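Allergen Bos d 2 (Bos taurus, PDB 4WFV) is a secreted lipocalin allergen of cattle dander that probably carries pheromones or other small hydrophobic molecules within its beta barrel. Local coordinates at residues A[112-117]-A[133-138]; A[90-93]-A[98-101]. All coordinates share one frame; numbering follows the deposited sequence.

Interaction 1: residues A[112-117]-A[133-138]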
loop_
_atom_site.group_PDB
_atom_site.type_symbol
_atom_site.label_atom_id
_atom_site.label_comp_id
_atom_site.label_asym_id
_atom_site.label_seq_id
_atom_site.Cartn_x
_atom_site.Cartn_y
_atom_site.Cartn_z
ATOM N N LYS A 112 -4.177 -8.346 7.888
ATOM C CA LYS A 112 -3.171 -7.345 8.201
ATOM C C LYS A 112 -2.128 -7.373 7.102
ATOM O O LYS A 112 -1.581 -8.423 6.794
ATOM C CB LYS A 112 -2.534 -7.675 9.545
ATOM C CG LYS A 112 -3.525 -7.624 10.710
ATOM C CD LYS A 112 -3.076 -8.504 11.873
ATOM C CE LYS A 112 -1.679 -8.169 12.355
ATOM N NZ LYS A 112 -1.625 -6.859 13.051
ATOM N N MET A 113 -1.873 -6.225 6.484
ATOM C CA MET A 113 -0.941 -6.198 5.361
ATOM C C MET A 113 -0.153 -4.897 5.297
ATOM O O MET A 113 -0.496 -3.893 5.918
ATOM C CB MET A 113 -1.673 -6.452 4.037
ATOM C CG MET A 113 -2.610 -5.356 3.633
ATOM S SD MET A 113 -3.311 -5.641 1.991
ATOM C CE MET A 113 -1.971 -5.202 0.895
ATOM N N THR A 114 0.942 -4.950 4.558
ATOM C CA THR A 114 1.683 -3.732 4.264
ATOM C C THR A 114 1.962 -3.645 2.788
ATOM O O THR A 114 1.902 -4.650 2.068
ATOM C CB THR A 114 3.044 -3.688 4.983
ATOM O OG1 THR A 114 3.827 -4.812 4.566
ATOM C CG2 THR A 114 2.868 -3.673 6.521
ATOM N N GLU A 115 2.266 -2.427 2.349
ATOM C CA GLU A 115 2.699 -2.174 0.984
ATOM C C GLU A 115 3.965 -1.340 1.024
ATOM O O GLU A 115 4.067 -0.367 1.799
ATOM C CB GLU A 115 1.614 -1.425 0.209
ATOM C CG GLU A 115 0.330 -2.238 0.101
ATOM C CD GLU A 115 -0.862 -1.416 -0.328
ATOM O OE1 GLU A 115 -1.029 -0.294 0.174
ATOM O OE2 GLU A 115 -1.631 -1.906 -1.181
ATOM N N GLY A 116 4.942 -1.724 0.212
ATOM C CA GLY A 116 6.203 -1.001 0.118
ATOM C C GLY A 116 6.307 -0.348 -1.242
ATOM O O GLY A 116 6.413 -1.040 -2.258
ATOM N N LEU A 117 6.271 0.979 -1.257
ATOM C CA LEU A 117 6.248 1.754 -2.487
ATOM C C LEU A 117 7.594 2.452 -2.658
ATOM O O LEU A 117 8.255 2.770 -1.669
ATOM C CB LEU A 117 5.143 2.809 -2.430
ATOM C CG LEU A 117 3.752 2.452 -1.919
ATOM C CD1 LEU A 117 2.814 3.656 -2.069
ATOM C CD2 LEU A 117 3.189 1.289 -2.681
ATOM N N GLN A 133 11.328 -4.866 8.998
ATOM C CA GLN A 133 11.189 -4.537 10.409
ATOM C C GLN A 133 9.803 -3.958 10.707
ATOM O O GLN A 133 9.167 -4.308 11.711
ATOM C CB GLN A 133 12.286 -3.562 10.837
ATOM C CG GLN A 133 12.235 -3.211 12.316
ATOM C CD GLN A 133 12.492 -4.410 13.206
ATOM O OE1 GLN A 133 13.265 -5.306 12.857
ATOM N NE2 GLN A 133 11.837 -4.439 14.361
ATOM N N LEU A 134 9.320 -3.080 9.832
ATOM C CA LEU A 134 7.982 -2.515 10.006
ATOM C C LEU A 134 6.913 -3.608 9.949
ATOM O O LEU A 134 5.938 -3.585 10.708
ATOM C CB LEU A 134 7.700 -1.446 8.951
ATOM C CG LEU A 134 8.528 -0.166 9.065
ATOM C CD1 LEU A 134 8.502 0.587 7.739
ATOM C CD2 LEU A 134 8.048 0.708 10.211
ATOM N N ASN A 135 7.095 -4.565 9.050
ATOM C CA ASN A 135 6.188 -5.704 8.972
ATOM C C ASN A 135 6.127 -6.449 10.298
ATOM O O ASN A 135 5.050 -6.722 10.833
ATOM C CB ASN A 135 6.621 -6.668 7.868
ATOM C CG ASN A 135 6.366 -6.127 6.473
ATOM O OD1 ASN A 135 5.657 -5.141 6.301
ATOM N ND2 ASN A 135 6.947 -6.777 5.474
ATOM N N SER A 136 7.295 -6.794 10.824
ATOM C CA SER A 136 7.345 -7.623 12.025
ATOM C C SER A 136 6.746 -6.904 13.228
ATOM O O SER A 136 6.093 -7.523 14.058
ATOM C CB SER A 136 8.782 -8.058 12.296
ATOM O OG SER A 136 9.222 -8.915 11.265
ATOM N N GLU A 137 6.947 -5.598 13.300
ATOM C CA GLU A 137 6.370 -4.787 14.375
ATOM C C GLU A 137 4.845 -4.851 14.392
ATOM O O GLU A 137 4.212 -4.569 15.414
ATOM C CB GLU A 137 6.807 -3.327 14.228
ATOM C CG GLU A 137 8.282 -3.093 14.501
ATOM C CD GLU A 137 8.727 -1.678 14.163
ATOM O OE1 GLU A 137 7.934 -0.905 13.573
ATOM O OE2 GLU A 137 9.884 -1.338 14.486
ATOM N N ARG A 138 4.257 -5.229 13.263
ATOM C CA ARG A 138 2.808 -5.193 13.118
ATOM C C ARG A 138 2.196 -6.553 12.859
ATOM O O ARG A 138 1.041 -6.648 12.438
ATOM C CB ARG A 138 2.436 -4.229 12.006
ATOM C CG ARG A 138 2.693 -2.821 12.442
ATOM C CD ARG A 138 2.733 -1.862 11.298
ATOM N NE ARG A 138 2.958 -0.526 11.832
ATOM C CZ ARG A 138 4.155 -0.067 12.179
ATOM N NH1 ARG A 138 5.234 -0.832 12.023
ATOM N NH2 ARG A 138 4.279 1.157 12.678
#
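The carboxamide of Asn135 meets Thr114 through OD1, which receives a short hydrogen bond from Thr114 OG1 at 2.5 Å; the hydroxyl approaches from a position tilted 34° out of the carbonyl plane. At the other end of the amide, ND2 is bonded to Asn142 OD1, so partners at both ends fix its rotation. The guanidinium of Arg138 has Leu134 O at its edge, nearly in plane, 3.1 Å from NH1. The same NH1 makes a salt bridge with Glu137 OE1, also at 3.1 Å, using the anti lone pair of that oxygen and lying further from the guanidinium plane. While this side chain turns back over the helix, the backbone of Arg138 faces the strand: its O accepts a bond from Lys112 NZ at 2.7 Å. Lysine suits the site because its long, flexible chain bends at chi3 (55°) and chi4 (70°) to bring NZ to that carbonyl. Threonine suits the middle of the strand, where a beta-branched residue can offer both a methyl and a hydroxyl; CG2 lies 3.2 Å from Asn135 OD1. This is the lipocalin arrangement of a C-terminal helix laid against the outside of the barrel. Lys112 NZ is also bonded to Tyr101 OH of the adjoining strand. The contact is thus polar and directional: the buried Thr114 hydroxyl has both Asn135 OD1 and Tyr131 OH of the helix as partners, the two ends of the Asn135 amide are taken by Thr114 and Asn142, and the lysine charge probably interacts favourably with the carbonyl-rich C-terminal end of the helix.

Interaction 2: residues A[90-93]-A[98-101]; sequences VIHV and LVTY
Val99 sits opposite two residues of the other strand, Ile91 and His92, in a classic beta bulge of this antiparallel hairpin. Val99 O accepts Ile91 N at 2.9 Å and, weakly, His92 N as well. In return, Val99 N makes a nearly straight bond to His92 O at 2.8 Å. The extra residue fits because Ile91 adopts a helix-like psi of -9°, which moves the register by one between the pairs Val90-Thr100 and His92-Val99. With Ile91 CG1 wedged between its own N and carbonyl carbon (chi1 59°), that branch reaches over Val99 and places CD1 3.8 Å from Val99 CG1. The CG2 branch instead meets Tyr101 CB at 3.9 Å, so the two arms of a beta-branched residue cover two neighbours. His92 touches Val99 through CB, 4.1 Å from Val99 CB; its ND1 is buried here and has no partner in the model. On the opposite face, the side chains of Val93 and Leu98 run alongside each other, with Val93 CG2 3.8 Å from Leu98 CG. Aliphatic side chains suit this non-hydrogen-bonded pair, where the CA atoms lie closer than in the hydrogen-bonded pair His92-Val99, so that neighbouring branches pack directly. Further out, Tyr101 OH bonds to Glu103 OE2. The hairpin of strands 85-93 and 97-105 has strand 110-118 next to it in the sheet, where Leu98 packs on Leu117. Helix 125-137 covers the face of His92 and Val99, setting Leu134 against Ile91, His92 and Val99, and Tyr131 against Val99.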
loop_
_atom_site.group_PDB
_atom_site.type_symbol
_atom_site.label_atom_id
_atom_site.label_comp_id
_atom_site.label_asym_id
_atom_site.label_seq_id
_atom_site.Cartn_x
_atom_site.Cartn_y
_atom_site.Cartn_z
ATOM N N VAL A 90 -0.131 5.478 6.895
ATOM C CA VAL A 90 1.226 5.724 6.421
ATOM C C VAL A 90 2.166 5.560 7.614
ATOM O O VAL A 90 2.113 6.343 8.560
ATOM C CB VAL A 90 1.369 7.136 5.813
ATOM C CG1 VAL A 90 2.806 7.366 5.331
ATOM C CG2 VAL A 90 0.383 7.314 4.668
ATOM N N ILE A 91 3.009 4.527 7.590
ATOM C CA ILE A 91 3.857 4.219 8.744
ATOM C C ILE A 91 5.326 4.569 8.500
ATOM O O ILE A 91 6.145 4.556 9.432
ATOM C CB ILE A 91 3.700 2.753 9.212
ATOM C CG1 ILE A 91 4.060 1.764 8.095
ATOM C CG2 ILE A 91 2.284 2.507 9.701
ATOM C CD1 ILE A 91 4.244 0.335 8.593
ATOM N N HIS A 92 5.659 4.908 7.263
ATOM C CA HIS A 92 7.008 5.371 6.945
ATOM C C HIS A 92 6.962 6.094 5.622
ATOM O O HIS A 92 6.305 5.647 4.701
ATOM C CB HIS A 92 7.985 4.193 6.854
ATOM C CG HIS A 92 9.393 4.600 6.549
ATOM N ND1 HIS A 92 9.879 4.708 5.265
ATOM C CD2 HIS A 92 10.417 4.928 7.370
ATOM C CE1 HIS A 92 11.145 5.091 5.307
ATOM N NE2 HIS A 92 11.496 5.225 6.573
ATOM N N VAL A 93 7.629 7.231 5.528
ATOM C CA VAL A 93 7.716 7.917 4.257
ATOM C C VAL A 93 8.977 8.762 4.187
ATOM O O VAL A 93 9.365 9.420 5.152
ATOM C CB VAL A 93 6.426 8.718 3.926
ATOM C CG1 VAL A 93 6.272 9.928 4.853
ATOM C CG2 VAL A 93 6.447 9.135 2.474
ATOM N N LEU A 98 7.794 4.664 0.629
ATOM C CA LEU A 98 6.595 4.887 1.419
ATOM C C LEU A 98 6.072 3.522 1.826
ATOM O O LEU A 98 5.989 2.618 0.990
ATOM C CB LEU A 98 5.537 5.648 0.604
ATOM C CG LEU A 98 4.288 6.161 1.348
ATOM C CD1 LEU A 98 3.620 7.302 0.573
ATOM C CD2 LEU A 98 3.294 5.041 1.615
ATOM N N VAL A 99 5.747 3.355 3.105
ATOM C CA VAL A 99 5.184 2.085 3.574
ATOM C C VAL A 99 3.815 2.331 4.190
ATOM O O VAL A 99 3.664 3.199 5.051
ATOM C CB VAL A 99 6.093 1.379 4.605
ATOM C CG1 VAL A 99 5.491 0.036 5.003
ATOM C CG2 VAL A 99 7.490 1.152 4.031
ATOM N N THR A 100 2.823 1.571 3.738
ATOM C CA THR A 100 1.484 1.608 4.312
ATOM C C THR A 100 1.255 0.372 5.155
ATOM O O THR A 100 1.850 -0.681 4.912
ATOM C CB THR A 100 0.379 1.627 3.239
ATOM O OG1 THR A 100 0.377 0.376 2.532
ATOM C CG2 THR A 100 0.582 2.775 2.268
ATOM N N TYR A 101 0.386 0.511 6.154
ATOM C CA TYR A 101 -0.111 -0.615 6.921
ATOM C C TYR A 101 -1.623 -0.599 6.789
ATOM O O TYR A 101 -2.270 0.403 7.085
ATOM C CB TYR A 101 0.304 -0.525 8.393
ATOM C CG TYR A 101 -0.376 -1.563 9.256
ATOM C CD1 TYR A 101 -0.083 -2.918 9.114
ATOM C CD2 TYR A 101 -1.339 -1.198 10.189
ATOM C CE1 TYR A 101 -0.715 -3.878 9.890
ATOM C CE2 TYR A 101 -1.982 -2.161 10.975
ATOM C CZ TYR A 101 -1.661 -3.494 10.814
ATOM O OH TYR A 101 -2.288 -4.454 11.575
#

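How the interactions relate
Residues 90-101 of interaction 2 come first in the chain, interaction 1 follows with 112-138, and their centres lie about 8 Å apart. Strands 97-105 and 110-118, consecutive in sequence and adjacent in the barrel sheet, join the two: Leu117 N probably bonds to Leu98 O at 2.8 Å. On the side turned to the barrel interior, Glu115 OE1 probably bonds to Thr100 OG1, also at 2.8 Å, linking the same strands through side chains. On the other side, helix 125-137 spans both contacts, with polar bonds to strand 110-118 and apolar packing on the bulged hairpin. Together they seat the C-terminal helix on three successive strands of the lipocalin barrel, whose interior probably receives the ligand.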